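Local atomic coordinates of ftsY (PDB entry 1ZU4), a protein that is a signal recognition particle receptor of the SRP54 family, modelled as its NG fragment, a helical bundle joined to a P-loop NTPase-type alpha/beta domain. Residues A77-L82 with H307-F312; S81-Y86 with D300-I305; N106-V111 with Y192-I197; K135-A140 with D165-N170. All coordinates share one frame; numbering follows the deposited sequence.

Contact 1: residues A77-L82 with H307-F312; sequences ALVESL and HLSSGF
F312 and V79 meet where ring atom CE1 of F312 lies 4.0 Å from methyl CG2 of V79. The methyl comes to the ring obliquely. It also fills the corner beside S309, with V79 CG2 3.6 Å from S309 OG. V79 CG1 is anti to the backbone N (chi1 173°), which leaves CG2 beside that N and turned to both partners. The hydroxyl faces a methyl here, but it is not left without a partner, since S309 OG bonds to I305 O one turn back. F312 CG stands between its own backbone N and carbonyl carbon (chi1 62°). The ring thus folds back over its own turn, and S309 O sits 3.5 Å above its plane, over the centre. L78 joins at the end of the ring, with CD2 of L78 4.2 Å from CZ of F312. These two side chains cross at about a right angle. No hydrogen bond links the two segments. The ring of F312 also meets F18 edge-to-face, and both L78 and F312 rest on I22 of helix 12-27. This is the interdomain packing of an NG domain, in which the segment at the end of helix 301-308, near the C-terminus, lies against the N-terminal helical bundle.

Contact 2: residues S81-Y86 with D300-I305; sequences SLYQAY and DIDQYI
With chi1 at 180°, I301 swings CG1 to the far side from its backbone N and sends CD1 over the Y86 ring. Y86 answers with chi1 -173°, which holds its ring out toward helix 301-308. I301 CD1 lies over one face of this ring, offset toward the rim, 3.5 Å from Y86 CG. This is a CH-pi contact, with I301 CD1 3.8 Å from the ring centroid of Y86. The other branch, I301 CG2, turns to Y83 and comes 3.8 Å from Y83 CE1. One isoleucine therefore fits between two tyrosines. D302 OD1 lies 3.8 Å from Y83 CD1, oblique to the ring, with the carboxylate nearly perpendicular to it. I305 continues the apolar row: its CG2 is 3.8 Å from L82 CB. I305 CG1 lies against the backbone of Y83. D300 is the N-cap of helix 301-308; its OD1 accepts from Q303 N at 3.2 Å, from above the carboxylate plane. The two short helical segments run roughly antiparallel, at 142°, with axes 9.5 Å apart at the closest. Y86 OH bonds to I284 N on strand 284-288. L82 and Y86 both touch L274 of helix 272-280, while S81 and A85 face helix 51-64, so helix 71-87 packs between helix 51-64 and helices 272-280 and 301-308, where the helical bundle joins the alpha/beta domain.

Contact 3: residues N106-V111 with Y192-I197; sequences NIFMLV and YDLLLI
The central, mostly parallel sheet of the P-loop NTPase-type domain contains this contact, a parallel pairing of N106 to M109 with L194 to I197. The strands run at 14° to each other. N106 O takes L195 N at 2.9 Å, F108 N gives to L195 O, F108 O takes I197 N, and L110 N gives to I197 O at 2.9 Å. At the start of the pairing D193 O is gripped twice by N106. The backbone N and the side-chain ND2 of N106 each reach D193 O at 3.1 Å. ND2 comes nearly along the C=O axis, whereas the backbone N lies above the carbonyl plane. N106 OD1 is held by K101 N and R104 NE, which helps fix the amide. N106, F108, L194 and L196 share one face of the sheet. There L194 CD1 sits over a face of the F108 ring, 3.9 Å from its centroid and offset toward the rim. L194 CG is anti to the backbone N (chi1 166°), which brings its end across to that ring. L196 CD2 packs on F108 CB at 3.8 Å. On the other face I197 CD1 meets I107 CG2 at 3.8 Å, the two side chains slanting past each other. Strand 106-111 leads toward a probable P-loop that includes G112 and K118. Helix 118-131 covers the face of F108, L194 and L196, with M125, Y129, L122 and A126 in contact. Strand 230-236 borders strand 106-111, and strand 136-140 borders strand 194-198.

Contact 4: residues K135-A140 with D165-N170; sequences KVLIAA and DLVKAN
V136 opens the pairing: its O accepts D165 N at 2.8 Å. This is the parallel strand pair of a beta-alpha-beta unit, strand 136-140, helix 146-156 and strand 164-167. At L137 the side chain leans across to the second strand. CG of L137 is anti to the backbone N (chi1 -177°), and CD1 comes to rest 3.7 Å from D165 CB and 3.8 Å from V167 CG2. I138 bonds through both its backbone polar atoms, its N to D165 O and its O to V167 N. The V167 N bond is almost straight, at 177°. On the face opposite L137, I138 CG2 presses on L166 CD1 at 3.5 Å, tighter than usual for two carbons. I138 and A140 also touch L152 of helix 146-156. A139 pairs with V167 on the L137 face. There A139 meets A183 of helix 176-189, and V167 meets D182 and K186 of the same helix. A140 N gives the last direct backbone bond, to V167 O at 3.0 Å, and A140 CB lies near K168 CB. After it a water bridges the two segments, donating to A140 O at 2.6 Å and accepting from A169 N at 3.0 Å.

The four contacts form two groups on opposite sides of the chain's centre. Contacts 1 and 2 lie about 8 Å apart, centre to centre. They share S81 and L82 and join the same two helices, 71-87 and 301-308. Contacts 3 and 4 lie about 10 Å apart and belong to one sheet, where strands 194-198 and 136-140 are neighbours. D193 OD2 and K135 N probably bond between them. Centres of contacts 2 and 3 are about 28 Å apart. In sequence, contact 4 falls between the segments of contact 3, and both fall between those of contacts 1 and 2. The last part of the chain thus returns from the sheet to pack on the helical bundle, joining the two parts of the NG fragment.

Contact 1: residues A77-L82 with H307-F312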
# COMPACT_ATOMS: atom_id res chain seq x y z
N ALA A 77 -14.69 -7.54 20.53
CA ALA A 77 -14.44 -8.83 19.90
C ALA A 77 -14.17 -8.68 18.41
O ALA A 77 -13.20 -9.23 17.88
CB ALA A 77 -15.65 -9.80 20.16
N LEU A 78 -15.03 -7.89 17.76
CA LEU A 78 -14.93 -7.64 16.34
C LEU A 78 -13.64 -6.89 16.00
O LEU A 78 -12.94 -7.27 15.06
CB LEU A 78 -16.16 -6.86 15.88
CG LEU A 78 -16.20 -6.44 14.43
CD1 LEU A 78 -15.98 -7.65 13.49
CD2 LEU A 78 -17.51 -5.69 14.16
N VAL A 79 -13.30 -5.86 16.79
CA VAL A 79 -12.08 -5.07 16.57
C VAL A 79 -10.84 -6.00 16.62
O VAL A 79 -10.02 -5.97 15.74
CB VAL A 79 -11.95 -3.88 17.57
CG1 VAL A 79 -10.60 -3.20 17.44
CG2 VAL A 79 -13.06 -2.84 17.34
N GLU A 80 -10.79 -6.85 17.64
CA GLU A 80 -9.72 -7.81 17.82
C GLU A 80 -9.68 -8.86 16.72
O GLU A 80 -8.61 -9.21 16.27
CB GLU A 80 -9.87 -8.48 19.21
CG GLU A 80 -8.84 -9.56 19.50
CD GLU A 80 -8.94 -10.02 20.97
OE1 GLU A 80 -8.79 -9.17 21.87
OE2 GLU A 80 -9.18 -11.22 21.21
N SER A 81 -10.85 -9.32 16.28
CA SER A 81 -10.93 -10.34 15.21
C SER A 81 -10.52 -9.81 13.85
O SER A 81 -10.04 -10.58 13.01
CB SER A 81 -12.34 -10.97 15.13
OG SER A 81 -12.75 -11.53 16.40
N LEU A 82 -10.73 -8.51 13.61
CA LEU A 82 -10.33 -7.87 12.34
C LEU A 82 -8.82 -7.83 12.26
O LEU A 82 -8.23 -8.26 11.27
CB LEU A 82 -10.92 -6.47 12.24
CG LEU A 82 -12.43 -6.38 11.97
CD1 LEU A 82 -12.93 -4.99 12.29
CD2 LEU A 82 -12.89 -6.80 10.52
N HIS A 307 -9.04 2.89 13.66
CA HIS A 307 -9.67 4.05 13.00
C HIS A 307 -10.87 3.65 12.10
O HIS A 307 -11.87 4.40 11.98
CB HIS A 307 -8.60 4.89 12.28
CG HIS A 307 -7.65 5.56 13.23
ND1 HIS A 307 -7.99 6.68 13.96
CD2 HIS A 307 -6.39 5.23 13.62
CE1 HIS A 307 -6.97 7.03 14.73
NE2 HIS A 307 -5.99 6.18 14.54
N LEU A 308 -10.80 2.47 11.51
CA LEU A 308 -11.96 1.91 10.76
C LEU A 308 -13.12 1.71 11.70
O LEU A 308 -14.28 1.92 11.32
CB LEU A 308 -11.63 0.53 10.16
CG LEU A 308 -12.76 -0.24 9.43
CD1 LEU A 308 -13.46 0.66 8.35
CD2 LEU A 308 -12.18 -1.49 8.82
N SER A 309 -12.79 1.35 12.93
CA SER A 309 -13.76 1.02 13.96
C SER A 309 -14.23 2.19 14.82
O SER A 309 -15.08 2.00 15.68
CB SER A 309 -13.15 -0.05 14.88
OG SER A 309 -12.92 -1.22 14.11
N SER A 310 -13.69 3.39 14.56
CA SER A 310 -13.82 4.53 15.45
C SER A 310 -15.25 4.98 15.65
O SER A 310 -15.61 5.43 16.75
CB SER A 310 -12.97 5.72 14.99
OG SER A 310 -13.31 6.11 13.68
N GLY A 311 -16.06 4.81 14.60
CA GLY A 311 -17.45 5.22 14.61
C GLY A 311 -18.34 4.40 15.54
O GLY A 311 -19.40 4.87 15.95
N PHE A 312 -17.93 3.19 15.89
CA PHE A 312 -18.78 2.39 16.79
C PHE A 312 -18.15 2.07 18.14
O PHE A 312 -18.74 1.36 18.97
CB PHE A 312 -19.31 1.13 16.09
CG PHE A 312 -18.24 0.15 15.64
CD1 PHE A 312 -17.67 -0.74 16.53
CD2 PHE A 312 -17.87 0.07 14.30
CE1 PHE A 312 -16.73 -1.68 16.10
CE2 PHE A 312 -16.93 -0.86 13.87
CZ PHE A 312 -16.37 -1.72 14.77

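Contact 2: residues S81-Y86 with D300-I305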
# COMPACT_ATOMS: atom_id res chain seq x y z
N SER A 81 -10.85 -9.32 16.28
CA SER A 81 -10.93 -10.34 15.21
C SER A 81 -10.52 -9.81 13.85
O SER A 81 -10.04 -10.58 13.01
CB SER A 81 -12.34 -10.97 15.13
OG SER A 81 -12.75 -11.53 16.40
N LEU A 82 -10.73 -8.51 13.61
CA LEU A 82 -10.33 -7.87 12.34
C LEU A 82 -8.82 -7.83 12.26
O LEU A 82 -8.23 -8.26 11.27
CB LEU A 82 -10.92 -6.47 12.24
CG LEU A 82 -12.43 -6.38 11.97
CD1 LEU A 82 -12.93 -4.99 12.29
CD2 LEU A 82 -12.89 -6.80 10.52
N TYR A 83 -8.20 -7.33 13.33
CA TYR A 83 -6.76 -7.31 13.47
C TYR A 83 -6.17 -8.71 13.34
O TYR A 83 -5.16 -8.91 12.63
CB TYR A 83 -6.41 -6.67 14.82
CG TYR A 83 -4.99 -6.84 15.20
CD1 TYR A 83 -4.02 -5.89 14.80
CD2 TYR A 83 -4.59 -7.94 15.94
CE1 TYR A 83 -2.73 -6.04 15.15
CE2 TYR A 83 -3.28 -8.13 16.25
CZ TYR A 83 -2.36 -7.15 15.88
OH TYR A 83 -1.07 -7.32 16.19
N GLN A 84 -6.73 -9.68 14.08
CA GLN A 84 -6.22 -11.09 14.01
C GLN A 84 -6.34 -11.76 12.63
O GLN A 84 -5.47 -12.56 12.21
CB GLN A 84 -6.84 -11.95 15.12
CG GLN A 84 -6.39 -11.45 16.49
CD GLN A 84 -6.80 -12.35 17.64
OE1 GLN A 84 -7.73 -13.14 17.53
NE2 GLN A 84 -6.10 -12.21 18.75
N ALA A 85 -7.40 -11.40 11.90
CA ALA A 85 -7.64 -11.96 10.57
C ALA A 85 -6.50 -11.57 9.63
O ALA A 85 -6.02 -12.38 8.83
CB ALA A 85 -8.96 -11.47 10.03
N TYR A 86 -6.08 -10.32 9.75
CA TYR A 86 -4.95 -9.80 8.98
C TYR A 86 -3.64 -10.37 9.48
O TYR A 86 -2.80 -10.77 8.67
CB TYR A 86 -4.91 -8.28 9.09
CG TYR A 86 -3.88 -7.62 8.20
CD1 TYR A 86 -4.25 -7.18 6.93
CD2 TYR A 86 -2.53 -7.47 8.60
CE1 TYR A 86 -3.34 -6.58 6.08
CE2 TYR A 86 -1.57 -6.87 7.73
CZ TYR A 86 -2.02 -6.41 6.48
OH TYR A 86 -1.18 -5.81 5.58
N ASP A 300 0.18 0.43 9.58
CA ASP A 300 0.09 -0.15 10.89
C ASP A 300 -1.32 -0.73 10.91
O ASP A 300 -2.34 -0.01 10.90
CB ASP A 300 0.35 0.97 11.90
CG ASP A 300 0.09 0.57 13.34
OD1 ASP A 300 -0.64 -0.43 13.55
OD2 ASP A 300 0.58 1.29 14.28
N ILE A 301 -1.37 -2.05 10.93
CA ILE A 301 -2.65 -2.74 10.85
C ILE A 301 -3.54 -2.44 12.06
O ILE A 301 -4.76 -2.32 11.87
CB ILE A 301 -2.51 -4.28 10.66
CG1 ILE A 301 -3.90 -4.94 10.60
CG2 ILE A 301 -1.60 -4.91 11.74
CD1 ILE A 301 -4.75 -4.47 9.42
N ASP A 302 -2.98 -2.32 13.27
CA ASP A 302 -3.84 -1.99 14.43
C ASP A 302 -4.49 -0.60 14.28
O ASP A 302 -5.66 -0.39 14.62
CB ASP A 302 -3.15 -2.19 15.79
CG ASP A 302 -4.13 -2.10 16.94
OD1 ASP A 302 -5.08 -2.93 17.02
OD2 ASP A 302 -4.00 -1.14 17.75
N GLN A 303 -3.74 0.34 13.73
CA GLN A 303 -4.25 1.68 13.51
C GLN A 303 -5.32 1.70 12.43
O GLN A 303 -6.32 2.40 12.55
CB GLN A 303 -3.10 2.62 13.15
CG GLN A 303 -2.28 3.05 14.39
CD GLN A 303 -3.10 3.87 15.37
OE1 GLN A 303 -3.41 5.03 15.09
NE2 GLN A 303 -3.48 3.27 16.50
N TYR A 304 -5.08 0.97 11.34
CA TYR A 304 -6.06 0.84 10.29
C TYR A 304 -7.37 0.32 10.91
O TYR A 304 -8.44 0.92 10.73
CB TYR A 304 -5.54 -0.14 9.24
CG TYR A 304 -6.45 -0.38 8.07
CD1 TYR A 304 -6.37 0.43 6.94
CD2 TYR A 304 -7.34 -1.47 8.07
CE1 TYR A 304 -7.18 0.17 5.84
CE2 TYR A 304 -8.15 -1.71 7.01
CZ TYR A 304 -8.06 -0.90 5.89
OH TYR A 304 -8.86 -1.17 4.85
N ILE A 305 -7.27 -0.76 11.69
CA ILE A 305 -8.48 -1.37 12.29
C ILE A 305 -9.18 -0.45 13.33
O ILE A 305 -10.40 -0.31 13.33
CB ILE A 305 -8.14 -2.75 12.94
CG1 ILE A 305 -7.65 -3.74 11.87
CG2 ILE A 305 -9.36 -3.36 13.65
CD1 ILE A 305 -8.56 -3.88 10.68

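Contact 3: residues N106-V111 with Y192-I197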
# COMPACT_ATOMS: atom_id res chain seq x y z
N ASN A 106 20.02 2.16 0.07
CA ASN A 106 18.77 1.42 -0.01
C ASN A 106 18.20 1.67 -1.41
O ASN A 106 18.26 2.77 -1.93
CB ASN A 106 17.79 1.91 1.08
CG ASN A 106 18.34 1.72 2.47
OD1 ASN A 106 18.38 0.60 2.97
ND2 ASN A 106 18.87 2.80 3.07
N ILE A 107 17.65 0.63 -2.03
CA ILE A 107 17.10 0.79 -3.37
C ILE A 107 15.70 0.19 -3.43
O ILE A 107 15.53 -0.99 -3.23
CB ILE A 107 18.03 0.15 -4.45
CG1 ILE A 107 19.46 0.69 -4.36
CG2 ILE A 107 17.45 0.42 -5.80
CD1 ILE A 107 20.52 0.02 -5.32
N PHE A 108 14.70 1.03 -3.74
CA PHE A 108 13.31 0.58 -3.81
C PHE A 108 12.79 0.82 -5.20
O PHE A 108 12.96 1.93 -5.75
CB PHE A 108 12.40 1.39 -2.88
CG PHE A 108 12.73 1.30 -1.44
CD1 PHE A 108 12.13 2.18 -0.55
CD2 PHE A 108 13.63 0.32 -0.95
CE1 PHE A 108 12.43 2.12 0.81
CE2 PHE A 108 13.93 0.24 0.41
CZ PHE A 108 13.32 1.08 1.29
N MET A 109 12.14 -0.18 -5.77
CA MET A 109 11.39 0.08 -7.02
C MET A 109 9.90 0.26 -6.80
O MET A 109 9.33 -0.39 -5.99
CB MET A 109 11.55 -1.08 -7.98
CG MET A 109 12.98 -1.46 -8.23
SD MET A 109 12.97 -2.76 -9.44
CE MET A 109 14.62 -2.50 -10.13
N LEU A 110 9.26 1.13 -7.55
CA LEU A 110 7.83 1.21 -7.49
C LEU A 110 7.29 0.62 -8.79
O LEU A 110 7.85 0.85 -9.87
CB LEU A 110 7.36 2.63 -7.32
CG LEU A 110 7.46 3.37 -5.97
CD1 LEU A 110 6.19 3.25 -5.26
CD2 LEU A 110 8.63 2.98 -5.06
N VAL A 111 6.29 -0.25 -8.66
CA VAL A 111 5.74 -0.98 -9.82
C VAL A 111 4.23 -0.95 -9.79
O VAL A 111 3.63 -0.55 -8.80
CB VAL A 111 6.20 -2.46 -9.89
CG1 VAL A 111 7.72 -2.56 -10.01
CG2 VAL A 111 5.65 -3.29 -8.69
N TYR A 192 24.42 8.87 -1.47
CA TYR A 192 22.98 8.85 -1.29
C TYR A 192 22.58 7.76 -0.34
O TYR A 192 23.26 6.73 -0.23
CB TYR A 192 22.25 8.69 -2.62
CG TYR A 192 22.20 9.99 -3.41
CD1 TYR A 192 23.27 10.40 -4.22
CD2 TYR A 192 21.09 10.81 -3.35
CE1 TYR A 192 23.23 11.56 -4.91
CE2 TYR A 192 21.03 11.98 -4.04
CZ TYR A 192 22.10 12.36 -4.83
OH TYR A 192 22.01 13.54 -5.54
N ASP A 193 21.45 7.97 0.32
CA ASP A 193 20.91 6.99 1.27
C ASP A 193 19.81 6.13 0.65
O ASP A 193 19.59 5.03 1.09
CB ASP A 193 20.34 7.70 2.48
CG ASP A 193 21.38 8.46 3.25
OD1 ASP A 193 22.43 7.89 3.61
OD2 ASP A 193 21.14 9.66 3.47
N LEU A 194 19.12 6.66 -0.34
CA LEU A 194 18.00 5.95 -0.96
C LEU A 194 17.90 6.31 -2.42
O LEU A 194 18.03 7.47 -2.81
CB LEU A 194 16.69 6.27 -0.24
CG LEU A 194 15.34 5.92 -0.86
CD1 LEU A 194 15.16 4.43 -0.79
CD2 LEU A 194 14.18 6.67 -0.12
N LEU A 195 17.69 5.27 -3.22
CA LEU A 195 17.41 5.42 -4.64
C LEU A 195 15.99 4.88 -4.85
O LEU A 195 15.75 3.73 -4.58
CB LEU A 195 18.38 4.60 -5.51
CG LEU A 195 18.12 4.60 -7.04
CD1 LEU A 195 17.98 6.01 -7.58
CD2 LEU A 195 19.26 3.86 -7.72
N LEU A 196 15.10 5.71 -5.36
CA LEU A 196 13.76 5.27 -5.71
C LEU A 196 13.66 5.18 -7.20
O LEU A 196 14.03 6.13 -7.89
CB LEU A 196 12.71 6.26 -5.18
CG LEU A 196 12.56 6.25 -3.64
CD1 LEU A 196 11.84 7.51 -3.14
CD2 LEU A 196 11.75 5.08 -3.23
N ILE A 197 13.18 4.03 -7.71
CA ILE A 197 13.08 3.81 -9.15
C ILE A 197 11.64 3.68 -9.63
O ILE A 197 10.91 2.75 -9.26
CB ILE A 197 13.83 2.54 -9.57
CG1 ILE A 197 15.27 2.64 -9.07
CG2 ILE A 197 13.68 2.29 -11.12
CD1 ILE A 197 16.03 1.42 -9.17

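Contact 4: residues K135-A140 with D165-N170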
# COMPACT_ATOMS: atom_id res chain seq x y z
N LYS A 135 19.44 11.40 2.32
CA LYS A 135 19.75 11.93 0.99
C LYS A 135 19.14 11.01 -0.08
O LYS A 135 19.50 9.82 -0.17
CB LYS A 135 21.28 12.07 0.84
CG LYS A 135 21.72 13.00 -0.25
CD LYS A 135 23.25 12.96 -0.45
CE LYS A 135 23.61 13.67 -1.74
NZ LYS A 135 25.08 13.85 -1.83
N VAL A 136 18.19 11.54 -0.84
CA VAL A 136 17.32 10.73 -1.72
C VAL A 136 17.47 11.06 -3.20
O VAL A 136 17.46 12.22 -3.59
CB VAL A 136 15.81 10.82 -1.36
CG1 VAL A 136 14.97 9.81 -2.21
CG2 VAL A 136 15.59 10.49 0.11
N LEU A 137 17.58 10.01 -4.00
CA LEU A 137 17.67 10.15 -5.44
C LEU A 137 16.53 9.36 -6.09
O LEU A 137 16.24 8.26 -5.68
CB LEU A 137 19.02 9.61 -5.93
CG LEU A 137 19.29 9.75 -7.43
CD1 LEU A 137 19.37 11.23 -7.87
CD2 LEU A 137 20.58 9.02 -7.81
N ILE A 138 15.87 9.97 -7.07
CA ILE A 138 14.84 9.33 -7.89
C ILE A 138 15.37 9.10 -9.32
O ILE A 138 16.04 9.98 -9.92
CB ILE A 138 13.59 10.23 -7.99
CG1 ILE A 138 12.92 10.37 -6.60
CG2 ILE A 138 12.59 9.70 -9.00
CD1 ILE A 138 12.09 11.63 -6.49
N ALA A 139 15.05 7.90 -9.84
CA ALA A 139 15.37 7.51 -11.19
C ALA A 139 14.07 7.46 -11.88
O ALA A 139 13.30 6.54 -11.66
CB ALA A 139 16.08 6.08 -11.27
N ALA A 140 13.83 8.46 -12.72
CA ALA A 140 12.66 8.54 -13.59
C ALA A 140 12.73 7.54 -14.75
O ALA A 140 12.87 7.94 -15.93
CB ALA A 140 12.54 9.97 -14.16
N ASP A 165 16.89 14.53 -5.15
CA ASP A 165 17.42 14.81 -6.49
C ASP A 165 16.83 13.83 -7.48
O ASP A 165 16.32 12.78 -7.08
CB ASP A 165 18.94 14.68 -6.49
CG ASP A 165 19.62 15.71 -5.59
OD1 ASP A 165 19.12 16.85 -5.55
OD2 ASP A 165 20.62 15.37 -4.93
N LEU A 166 16.89 14.18 -8.77
CA LEU A 166 16.26 13.41 -9.87
C LEU A 166 17.23 13.17 -11.01
O LEU A 166 17.87 14.13 -11.51
CB LEU A 166 15.08 14.19 -10.47
CG LEU A 166 14.31 13.48 -11.59
CD1 LEU A 166 13.36 12.42 -11.03
CD2 LEU A 166 13.56 14.47 -12.44
N VAL A 167 17.30 11.92 -11.45
CA VAL A 167 17.99 11.55 -12.69
C VAL A 167 16.93 11.15 -13.72
O VAL A 167 15.98 10.42 -13.41
CB VAL A 167 19.04 10.39 -12.46
CG1 VAL A 167 19.63 9.90 -13.75
CG2 VAL A 167 20.18 10.89 -11.55
N LYS A 168 17.08 11.61 -14.95
CA LYS A 168 16.08 11.30 -15.98
C LYS A 168 16.76 11.02 -17.33
O LYS A 168 17.97 11.14 -17.43
CB LYS A 168 15.09 12.47 -16.13
CG LYS A 168 15.76 13.83 -16.30
CD LYS A 168 14.79 14.88 -16.80
CE LYS A 168 15.43 16.25 -16.83
NZ LYS A 168 14.85 17.04 -17.98
N ALA A 169 15.97 10.64 -18.32
CA ALA A 169 16.40 10.45 -19.71
C ALA A 169 16.52 11.80 -20.44
O ALA A 169 15.65 12.68 -20.27
CB ALA A 169 15.38 9.58 -20.42
N ASN A 170 17.57 11.95 -21.24
CA ASN A 170 17.76 13.15 -22.10
C ASN A 170 17.25 12.89 -23.53
O ASN A 170 17.16 13.82 -24.37
CB ASN A 170 19.24 13.62 -22.10
CG ASN A 170 20.25 12.45 -22.27
OD1 ASN A 170 20.13 11.61 -23.18
ND2 ASN A 170 21.26 12.41 -21.39
O HOH W 1 13.09 9.90 -17.66